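Local structure of Cfl (Pectobacterium brasiliense, 7A9J) at residues Ile69-Gly80 with Ile95-Leu104; Thr39-Phe50 with Leu250-Leu258. The protein is a coronafacic acid ligase of the ATP-dependent AMP-binding enzyme family, which probably activates carboxylic acids by adenylation. The protein carries 1 engineered substitution. One frame throughout, in Å; residues are numbered along the deposited sequence.

In the fold
Both contacts pair parallel strands of the AMP-binding enzyme fold, yet they belong to different sheets; their centres lie about 22 Å apart, and with nearest atoms about 7 Å apart they do not touch. Interaction 1 joins strands close in sequence, 74-78 and 98-101, at one margin of a five-stranded parallel sheet. Interaction 2 brings together strands more than 200 residues apart, 39-42 and 255-257. Both are largely buried and water-bridged, but interaction 1 has six backbone bonds against three and exposed lysines at its turn, whereas interaction 2 adds an aromatic ring packed on a helix end. Helix 83-95 is common to both: it connects the strands of interaction 1 and touches both segments of interaction 2.

Interaction 1: Ile69-Gly80 with Ile95-Leu104; sequences IKKGDRISIHMG and IGAVFVPLSL
Leu102 lays CD1 against Ser76 CB at 3.7 Å and crosses the His78 side chain at about a right angle, its CB 3.7 Å from His78 CD2. With CG of His78 anti to the backbone N (chi1 -176°), the ring turns its edge to the Leu102 carbonyl, CD2 lying 3.4 Å from Leu102 O. A water joins His78 NE2 to Ser103 O, while ND1 is hydrogen-bonded to Tyr123 OH. On the sheet face of Ile75, Ile77 and Phe99, Ile77 CD1 reaches Phe99 CB at 3.5 Å; Ile75 CD1 meets Ala97 CB, just ahead of the strand.

Between these faces the strands run parallel. Ile75 and Ile77 each donate to one carbonyl and accept from the amide two residues further on, as in Ile75 N to Val98 O (2.8 Å) and Val100 N to Ile75 O (2.8 Å). Just before the ladder, at the type II turn Lys70-Asp73, Gly72 N donates to Gly96 O, 2.9 Å away and 38° out of the carbonyl plane. Helix 83-95 makes the beta-alpha-beta crossover, covering Ile77. Backbone bonds thus carry the joint, apolar on the Ile75/Ile77/Phe99 face and mixed on the other, where Arg74 NH1 finds Ser118 O and Ser76 finds Ser120.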
loop_
_atom_site.group_PDB
_atom_site.type_symbol
_atom_site.label_atom_id
_atom_site.label_comp_id
_atom_site.label_asym_id
_atom_site.label_seq_id
_atom_site.Cartn_x
_atom_site.Cartn_y
_atom_site.Cartn_z
ATOM N N ILE A 69 -2.160 31.716 -3.037
ATOM C CA ILE A 69 -1.300 30.542 -2.901
ATOM C C ILE A 69 -0.184 30.644 -3.938
ATOM O O ILE A 69 -0.416 31.036 -5.094
ATOM C CB ILE A 69 -2.109 29.251 -3.054
ATOM C CG1 ILE A 69 -3.187 29.208 -1.964
ATOM C CG2 ILE A 69 -1.210 28.058 -2.874
ATOM C CD1 ILE A 69 -2.681 29.575 -0.567
ATOM N N LYS A 70 1.045 30.384 -3.501
ATOM C CA LYS A 70 2.244 30.604 -4.298
ATOM C C LYS A 70 3.049 29.321 -4.301
ATOM O O LYS A 70 2.847 28.465 -3.447
ATOM C CB LYS A 70 3.122 31.732 -3.730
ATOM C CG LYS A 70 2.360 33.014 -3.419
ATOM C CD LYS A 70 3.299 34.179 -3.122
ATOM C CE LYS A 70 2.524 35.500 -2.992
ATOM N NZ LYS A 70 1.682 35.796 -4.198
ATOM N N LYS A 71 3.943 29.189 -5.284
ATOM C CA LYS A 71 4.924 28.100 -5.287
ATOM C C LYS A 71 5.596 28.018 -3.921
ATOM O O LYS A 71 6.045 29.036 -3.393
ATOM C CB LYS A 71 5.973 28.365 -6.381
ATOM C CG LYS A 71 7.076 27.319 -6.415
ATOM C CD LYS A 71 7.780 27.279 -7.768
ATOM C CE LYS A 71 8.829 28.327 -7.855
ATOM N NZ LYS A 71 9.889 27.972 -8.864
ATOM N N GLY A 72 5.663 26.806 -3.346
ATOM C CA GLY A 72 6.272 26.573 -2.051
ATOM C C GLY A 72 5.334 26.617 -0.852
ATOM O O GLY A 72 5.704 26.129 0.225
ATOM N N ASP A 73 4.144 27.201 -0.996
ATOM C CA ASP A 73 3.143 27.124 0.059
ATOM C C ASP A 73 2.679 25.679 0.240
ATOM O O ASP A 73 2.575 24.919 -0.721
ATOM C CB ASP A 73 1.925 27.999 -0.282
ATOM C CG ASP A 73 2.220 29.495 -0.221
ATOM O OD1 ASP A 73 3.273 29.919 0.317
ATOM O OD2 ASP A 73 1.373 30.261 -0.723
ATOM N N ARG A 74 2.331 25.321 1.467
ATOM C CA ARG A 74 1.945 23.950 1.792
ATOM C C ARG A 74 0.434 23.887 1.970
ATOM O O ARG A 74 -0.150 24.681 2.693
ATOM C CB ARG A 74 2.700 23.455 3.036
ATOM C CG ARG A 74 4.209 23.619 2.770
ATOM C CD ARG A 74 5.004 23.123 3.880
ATOM N NE ARG A 74 6.431 23.230 3.656
ATOM C CZ ARG A 74 7.324 22.866 4.577
ATOM N NH1 ARG A 74 6.890 22.401 5.745
ATOM N NH2 ARG A 74 8.631 22.983 4.354
ATOM N N ILE A 75 -0.192 22.924 1.305
ATOM C CA ILE A 75 -1.629 22.747 1.342
ATOM C C ILE A 75 -1.930 21.372 1.922
ATOM O O ILE A 75 -1.520 20.355 1.349
ATOM C CB ILE A 75 -2.235 22.841 -0.062
ATOM C CG1 ILE A 75 -1.776 24.119 -0.743
ATOM C CG2 ILE A 75 -3.780 22.764 0.051
ATOM C CD1 ILE A 75 -2.551 24.341 -2.054
ATOM N N SER A 76 -2.648 21.337 3.052
ATOM C CA SER A 76 -3.117 20.062 3.611
ATOM C C SER A 76 -4.365 19.620 2.860
ATOM O O SER A 76 -5.254 20.429 2.607
ATOM C CB SER A 76 -3.430 20.213 5.096
ATOM O OG SER A 76 -2.235 20.289 5.834
ATOM N N ILE A 77 -4.424 18.341 2.488
ATOM C CA ILE A 77 -5.511 17.812 1.679
ATOM C C ILE A 77 -6.142 16.676 2.462
ATOM O O ILE A 77 -5.441 15.782 2.968
ATOM C CB ILE A 77 -5.015 17.311 0.306
ATOM C CG1 ILE A 77 -4.346 18.459 -0.460
ATOM C CG2 ILE A 77 -6.210 16.841 -0.508
ATOM C CD1 ILE A 77 -3.825 18.051 -1.831
ATOM N N HIS A 78 -7.448 16.683 2.527
ATOM C CA HIS A 78 -8.068 15.821 3.539
ATOM C C HIS A 78 -9.437 15.423 2.974
ATOM O O HIS A 78 -10.445 16.034 3.283
ATOM C CB HIS A 78 -8.155 16.581 4.862
ATOM C CG HIS A 78 -8.675 15.792 6.034
ATOM N ND1 HIS A 78 -9.559 16.351 6.948
ATOM C CD2 HIS A 78 -8.354 14.562 6.527
ATOM C CE1 HIS A 78 -9.806 15.477 7.908
ATOM N NE2 HIS A 78 -9.059 14.403 7.704
ATOM N N MET A 79 -9.460 14.397 2.110
ATOM C CA MET A 79 -10.719 14.030 1.467
ATOM C C MET A 79 -10.715 12.579 0.978
ATOM O O MET A 79 -9.656 11.944 0.809
ATOM C CB MET A 79 -11.047 14.986 0.321
ATOM C CG MET A 79 -10.178 14.956 -0.836
ATOM S SD MET A 79 -10.756 16.132 -2.193
ATOM C CE MET A 79 -10.887 17.723 -1.355
ATOM N N GLY A 80 -11.936 12.038 0.871
ATOM C CA GLY A 80 -12.148 10.693 0.358
ATOM C C GLY A 80 -11.993 10.663 -1.155
ATOM O O GLY A 80 -11.613 11.649 -1.783
ATOM N N ILE A 95 1.353 24.377 -10.046
ATOM C CA ILE A 95 1.802 25.659 -9.565
ATOM C C ILE A 95 2.932 25.553 -8.581
ATOM O O ILE A 95 3.461 26.618 -8.165
ATOM C CB ILE A 95 0.653 26.484 -8.951
ATOM C CG1 ILE A 95 0.150 25.879 -7.632
ATOM C CG2 ILE A 95 -0.425 26.671 -9.997
ATOM C CD1 ILE A 95 -0.821 26.864 -6.960
ATOM N N GLY A 96 3.363 24.322 -8.232
ATOM C CA GLY A 96 4.435 24.152 -7.278
ATOM C C GLY A 96 4.005 24.312 -5.847
ATOM O O GLY A 96 4.846 24.596 -4.990
ATOM N N ALA A 97 2.712 24.211 -5.570
ATOM C CA ALA A 97 2.281 24.140 -4.187
ATOM C C ALA A 97 2.526 22.734 -3.661
ATOM O O ALA A 97 2.309 21.738 -4.359
ATOM C CB ALA A 97 0.800 24.523 -4.036
ATOM N N VAL A 98 3.025 22.681 -2.435
ATOM C CA VAL A 98 3.402 21.423 -1.792
ATOM C C VAL A 98 2.151 20.787 -1.197
ATOM O O VAL A 98 1.492 21.380 -0.337
ATOM C CB VAL A 98 4.452 21.715 -0.718
ATOM C CG1 VAL A 98 4.840 20.441 0.073
ATOM C CG2 VAL A 98 5.652 22.380 -1.358
ATOM N N PHE A 99 1.792 19.589 -1.648
ATOM C CA PHE A 99 0.593 19.010 -1.063
ATOM C C PHE A 99 0.928 18.038 0.060
ATOM O O PHE A 99 1.950 17.353 0.025
ATOM C CB PHE A 99 -0.314 18.333 -2.080
ATOM C CG PHE A 99 0.326 17.248 -2.921
ATOM C CD1 PHE A 99 0.085 15.908 -2.614
ATOM C CD2 PHE A 99 1.064 17.566 -4.059
ATOM C CE1 PHE A 99 0.587 14.871 -3.408
ATOM C CE2 PHE A 99 1.596 16.519 -4.883
ATOM C CZ PHE A 99 1.351 15.160 -4.513
ATOM N N VAL A 100 0.064 18.035 1.069
ATOM C CA VAL A 100 0.298 17.295 2.329
ATOM C C VAL A 100 -0.954 16.463 2.575
ATOM O O VAL A 100 -1.900 16.931 3.216
ATOM C CB VAL A 100 0.580 18.228 3.522
ATOM C CG1 VAL A 100 0.976 17.374 4.764
ATOM C CG2 VAL A 100 1.665 19.232 3.191
ATOM N N PRO A 101 -1.010 15.228 2.073
ATOM C CA PRO A 101 -2.208 14.418 2.236
ATOM C C PRO A 101 -2.373 13.977 3.695
ATOM O O PRO A 101 -1.401 13.577 4.377
ATOM C CB PRO A 101 -1.967 13.224 1.301
ATOM C CG PRO A 101 -0.717 13.539 0.524
ATOM C CD PRO A 101 0.026 14.611 1.220
ATOM N N LEU A 102 -3.592 14.132 4.203
ATOM C CA LEU A 102 -3.933 13.779 5.586
ATOM C C LEU A 102 -4.780 12.518 5.575
ATOM O O LEU A 102 -5.939 12.548 5.157
ATOM C CB LEU A 102 -4.692 14.894 6.304
ATOM C CG LEU A 102 -3.964 16.227 6.293
ATOM C CD1 LEU A 102 -4.862 17.346 6.896
ATOM C CD2 LEU A 102 -2.645 16.077 7.004
ATOM N N SER A 103 -4.207 11.431 6.101
ATOM C CA SER A 103 -4.827 10.130 5.999
ATOM C C SER A 103 -6.192 10.136 6.683
ATOM O O SER A 103 -6.411 10.823 7.683
ATOM C CB SER A 103 -3.889 9.073 6.665
ATOM O OG SER A 103 -4.625 8.019 7.237
ATOM N N LEU A 104 -7.149 9.411 6.100
ATOM C CA LEU A 104 -8.475 9.343 6.684
ATOM C C LEU A 104 -8.510 8.545 7.982
ATOM O O LEU A 104 -9.538 8.567 8.662
ATOM C CB LEU A 104 -9.474 8.741 5.688
ATOM C CG LEU A 104 -9.459 9.327 4.260
ATOM C CD1 LEU A 104 -10.646 8.790 3.430
ATOM C CD2 LEU A 104 -9.451 10.868 4.299
HETATM O O HOH W 1 -8.779 11.956 9.145
#

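Interaction 2: Thr39-Phe50 with Leu250-Leu258; sequences TAVKSINHNISF and LQKGYSVLL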
loop_
_atom_site.group_PDB
_atom_site.type_symbol
_atom_site.label_atom_id
_atom_site.label_comp_id
_atom_site.label_asym_id
_atom_site.label_seq_id
_atom_site.Cartn_x
_atom_site.Cartn_y
_atom_site.Cartn_z
ATOM N N THR A 39 -11.766 8.609 -21.398
ATOM C CA THR A 39 -12.094 8.713 -19.978
ATOM C C THR A 39 -10.816 8.642 -19.148
ATOM O O THR A 39 -10.046 7.692 -19.268
ATOM C CB THR A 39 -13.028 7.582 -19.587
ATOM O OG1 THR A 39 -14.226 7.741 -20.359
ATOM C CG2 THR A 39 -13.371 7.615 -18.120
ATOM N N ALA A 40 -10.613 9.638 -18.291
ATOM C CA ALA A 40 -9.484 9.601 -17.365
ATOM C C ALA A 40 -9.873 8.976 -16.021
ATOM O O ALA A 40 -9.088 8.195 -15.453
ATOM C CB ALA A 40 -8.929 11.001 -17.127
ATOM N N VAL A 41 -11.019 9.325 -15.447
ATOM C CA VAL A 41 -11.436 8.885 -14.111
ATOM C C VAL A 41 -12.907 8.532 -14.188
ATOM O O VAL A 41 -13.684 9.212 -14.871
ATOM C CB VAL A 41 -11.227 9.959 -13.011
ATOM C CG1 VAL A 41 -11.199 9.288 -11.584
ATOM C CG2 VAL A 41 -9.929 10.678 -13.255
ATOM N N LYS A 42 -13.292 7.480 -13.500
ATOM C CA LYS A 42 -14.694 7.120 -13.424
ATOM C C LYS A 42 -15.023 6.641 -12.025
ATOM O O LYS A 42 -14.151 6.251 -11.242
ATOM C CB LYS A 42 -15.087 6.123 -14.511
ATOM C CG LYS A 42 -14.634 4.734 -14.331
ATOM C CD LYS A 42 -14.428 4.070 -15.711
ATOM C CE LYS A 42 -14.292 2.554 -15.582
ATOM N NZ LYS A 42 -14.384 1.891 -16.915
ATOM N N SER A 43 -16.295 6.762 -11.695
ATOM C CA SER A 43 -16.838 6.232 -10.462
ATOM C C SER A 43 -18.024 5.419 -10.898
ATOM O O SER A 43 -18.235 5.218 -12.105
ATOM C CB SER A 43 -17.222 7.325 -9.461
ATOM O OG SER A 43 -18.173 8.198 -10.042
ATOM N N ILE A 44 -18.810 4.929 -9.954
ATOM C CA ILE A 44 -19.984 4.193 -10.364
ATOM C C ILE A 44 -20.954 5.108 -11.116
ATOM O O ILE A 44 -21.604 4.676 -12.063
ATOM C CB ILE A 44 -20.663 3.536 -9.159
ATOM C CG1 ILE A 44 -19.767 2.393 -8.668
ATOM C CG2 ILE A 44 -22.038 3.042 -9.532
ATOM C CD1 ILE A 44 -20.364 1.602 -7.572
ATOM N N ASN A 45 -21.069 6.371 -10.703
ATOM C CA ASN A 45 -22.081 7.260 -11.292
ATOM C C ASN A 45 -21.538 8.419 -12.110
ATOM O O ASN A 45 -22.341 9.225 -12.616
ATOM C CB ASN A 45 -22.974 7.819 -10.199
ATOM C CG ASN A 45 -23.676 6.741 -9.482
ATOM O OD1 ASN A 45 -24.247 5.849 -10.121
ATOM N ND2 ASN A 45 -23.568 6.740 -8.155
ATOM N N HIS A 46 -20.234 8.539 -12.260
ATOM C CA HIS A 46 -19.653 9.705 -12.893
ATOM C C HIS A 46 -18.449 9.306 -13.725
ATOM O O HIS A 46 -17.820 8.251 -13.538
ATOM C CB HIS A 46 -19.224 10.756 -11.860
ATOM C CG HIS A 46 -20.375 11.302 -11.068
ATOM N ND1 HIS A 46 -21.249 12.239 -11.584
ATOM C CD2 HIS A 46 -20.815 11.021 -9.814
ATOM C CE1 HIS A 46 -22.175 12.516 -10.681
ATOM N NE2 HIS A 46 -21.924 11.804 -9.594
ATOM N N ASN A 47 -18.096 10.203 -14.627
ATOM C CA ASN A 47 -16.844 10.047 -15.325
ATOM C C ASN A 47 -16.359 11.413 -15.781
ATOM O O ASN A 47 -17.133 12.384 -15.906
ATOM C CB ASN A 47 -16.989 9.110 -16.510
ATOM C CG ASN A 47 -17.857 9.731 -17.610
ATOM O OD1 ASN A 47 -17.337 10.371 -18.520
ATOM N ND2 ASN A 47 -19.173 9.616 -17.474
ATOM N N ILE A 48 -15.081 11.460 -16.086
ATOM C CA ILE A 48 -14.491 12.690 -16.586
ATOM C C ILE A 48 -13.433 12.318 -17.612
ATOM O O ILE A 48 -12.635 11.398 -17.390
ATOM C CB ILE A 48 -13.940 13.550 -15.426
ATOM C CG1 ILE A 48 -13.507 14.953 -15.925
ATOM C CG2 ILE A 48 -12.774 12.829 -14.643
ATOM C CD1 ILE A 48 -13.231 15.901 -14.817
ATOM N N SER A 49 -13.443 13.012 -18.757
ATOM C CA SER A 49 -12.423 12.762 -19.762
ATOM C C SER A 49 -11.082 13.350 -19.351
ATOM O O SER A 49 -10.996 14.251 -18.513
ATOM C CB SER A 49 -12.850 13.378 -21.124
ATOM O OG SER A 49 -12.916 14.807 -20.998
ATOM N N PHE A 50 -10.034 12.917 -20.053
ATOM C CA PHE A 50 -8.722 13.555 -19.847
ATOM C C PHE A 50 -8.783 15.076 -20.068
ATOM O O PHE A 50 -8.257 15.864 -19.254
ATOM C CB PHE A 50 -7.690 12.942 -20.792
ATOM C CG PHE A 50 -7.068 11.675 -20.266
ATOM C CD1 PHE A 50 -5.990 11.771 -19.393
ATOM C CD2 PHE A 50 -7.547 10.402 -20.628
ATOM C CE1 PHE A 50 -5.345 10.611 -18.843
ATOM C CE2 PHE A 50 -6.899 9.227 -20.068
ATOM C CZ PHE A 50 -5.817 9.364 -19.217
ATOM N N LEU A 250 -2.711 7.166 -15.189
ATOM C CA LEU A 250 -3.088 8.250 -16.100
ATOM C C LEU A 250 -1.983 8.530 -17.099
ATOM O O LEU A 250 -2.263 8.681 -18.286
ATOM C CB LEU A 250 -3.451 9.507 -15.301
ATOM C CG LEU A 250 -4.690 9.334 -14.416
ATOM C CD1 LEU A 250 -4.864 10.582 -13.492
ATOM C CD2 LEU A 250 -5.937 9.169 -15.295
ATOM N N GLN A 251 -0.721 8.521 -16.662
ATOM C CA GLN A 251 0.401 8.707 -17.588
ATOM C C GLN A 251 0.549 7.578 -18.599
ATOM O O GLN A 251 0.970 7.822 -19.730
ATOM C CB GLN A 251 1.714 8.837 -16.848
ATOM C CG GLN A 251 1.816 10.149 -16.214
ATOM C CD GLN A 251 3.181 10.262 -15.461
ATOM O OE1 GLN A 251 4.234 9.734 -15.906
ATOM N NE2 GLN A 251 3.135 10.903 -14.351
ATOM N N LYS A 252 0.102 6.386 -18.267
ATOM C CA LYS A 252 0.042 5.318 -19.275
ATOM C C LYS A 252 -1.230 5.375 -20.123
ATOM O O LYS A 252 -1.406 4.532 -21.021
ATOM C CB LYS A 252 0.146 3.969 -18.534
ATOM C CG LYS A 252 1.530 3.783 -17.901
ATOM C CD LYS A 252 1.772 2.368 -17.205
ATOM C CE LYS A 252 1.999 1.349 -18.264
ATOM N NZ LYS A 252 2.392 0.157 -17.615
ATOM N N GLY A 253 -2.108 6.338 -19.870
ATOM C CA GLY A 253 -3.346 6.498 -20.625
ATOM C C GLY A 253 -4.485 5.601 -20.196
ATOM O O GLY A 253 -5.503 5.534 -20.911
ATOM N N TYR A 254 -4.370 4.945 -19.042
ATOM C CA TYR A 254 -5.459 4.143 -18.510
ATOM C C TYR A 254 -6.450 5.022 -17.776
ATOM O O TYR A 254 -6.106 6.120 -17.327
ATOM C CB TYR A 254 -4.890 3.121 -17.517
ATOM C CG TYR A 254 -3.803 2.208 -18.055
ATOM C CD1 TYR A 254 -3.735 1.912 -19.406
ATOM C CD2 TYR A 254 -2.874 1.607 -17.161
ATOM C CE1 TYR A 254 -2.740 1.057 -19.899
ATOM C CE2 TYR A 254 -1.853 0.765 -17.638
ATOM C CZ TYR A 254 -1.831 0.482 -19.005
ATOM O OH TYR A 254 -0.861 -0.349 -19.523
ATOM N N SER A 255 -7.702 4.556 -17.660
ATOM C CA SER A 255 -8.606 5.264 -16.773
ATOM C C SER A 255 -8.409 4.740 -15.365
ATOM O O SER A 255 -7.881 3.648 -15.153
ATOM C CB SER A 255 -10.078 5.123 -17.170
ATOM O OG SER A 255 -10.469 3.766 -17.102
ATOM N N VAL A 256 -8.830 5.541 -14.397
ATOM C CA VAL A 256 -8.754 5.177 -12.988
ATOM C C VAL A 256 -10.181 5.116 -12.462
ATOM O O VAL A 256 -10.973 6.055 -12.648
ATOM C CB VAL A 256 -7.920 6.191 -12.180
ATOM C CG1 VAL A 256 -8.002 5.901 -10.649
ATOM C CG2 VAL A 256 -6.470 6.219 -12.679
ATOM N N LEU A 257 -10.505 4.023 -11.803
ATOM C CA LEU A 257 -11.802 3.814 -11.165
ATOM C C LEU A 257 -11.690 4.201 -9.714
ATOM O O LEU A 257 -10.830 3.660 -9.010
ATOM C CB LEU A 257 -12.231 2.350 -11.280
ATOM C CG LEU A 257 -13.478 1.948 -10.475
ATOM C CD1 LEU A 257 -14.773 2.643 -11.014
ATOM C CD2 LEU A 257 -13.595 0.375 -10.568
ATOM N N LEU A 258 -12.531 5.148 -9.273
ATOM C CA LEU A 258 -12.583 5.554 -7.877
ATOM C C LEU A 258 -13.825 5.016 -7.184
ATOM O O LEU A 258 -14.947 5.189 -7.660
ATOM C CB LEU A 258 -12.550 7.078 -7.734
ATOM C CG LEU A 258 -11.238 7.707 -8.208
ATOM C CD1 LEU A 258 -11.345 9.247 -7.925
ATOM C CD2 LEU A 258 -10.009 7.162 -7.473
HETATM O O HOH W 2 -8.627 5.780 -20.936
HETATM O O HOH W 3 -17.611 4.988 -7.238
#
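Lys42 O takes the shortest direct bond between the segments, from Leu258 N at 2.8 Å, and the N-H points almost straight at it (173°). The same carbonyl receives a CA-H contact from Leu257. At the other end of the same residue, Lys42 N donates to Val256 O at 2.9 Å, and Val256 N in turn donates to Ala40 O. These three bonds, with a strand angle of 4°, define a short parallel ladder in which Val41 pairs with Val256 and Lys42 with Leu257.

The two faces differ. The chi1 of Val41, -160°, turns CG1 toward the partner strand, 3.4 Å from Val256 O, where it also meets Leu258 CD1 obliquely at 3.7 Å. On the other face the aliphatic part of Lys42 lies against Leu257, Lys42 CG to Leu257 CD1 being 3.9 Å.

Beyond the ladder, the Phe50 ring receives Ala40 CB over its centre, 3.6 Å above the plane. Its CE1 also approaches Leu250 CD2 at 3.9 Å, so the ring lies against both the start of strand 39-42 and the end of helix 240-251. That helix closes in a Schellman motif at Gly253. A water in the plane of the Phe50 ring, at its edge, donates to Thr39 O and Gly253 O; a second water accepts from Ile44 N and donates to Leu258 O at 2.7 Å, bridging the far end.

Strand 47-49 pairs antiparallel with 39-42 through a classic beta bulge: Ala40 N and Val41 N both donate to Ile48 O. Strand 255-257 lies between 39-42 and 230-233, with backbone bonds from Ser255 and Leu257 to Ile231. Helix 24-34 packs Phe28 and Ala32 on Phe50, and helix 83-95 sets Phe83 against Val41 and Tyr90 against Leu250.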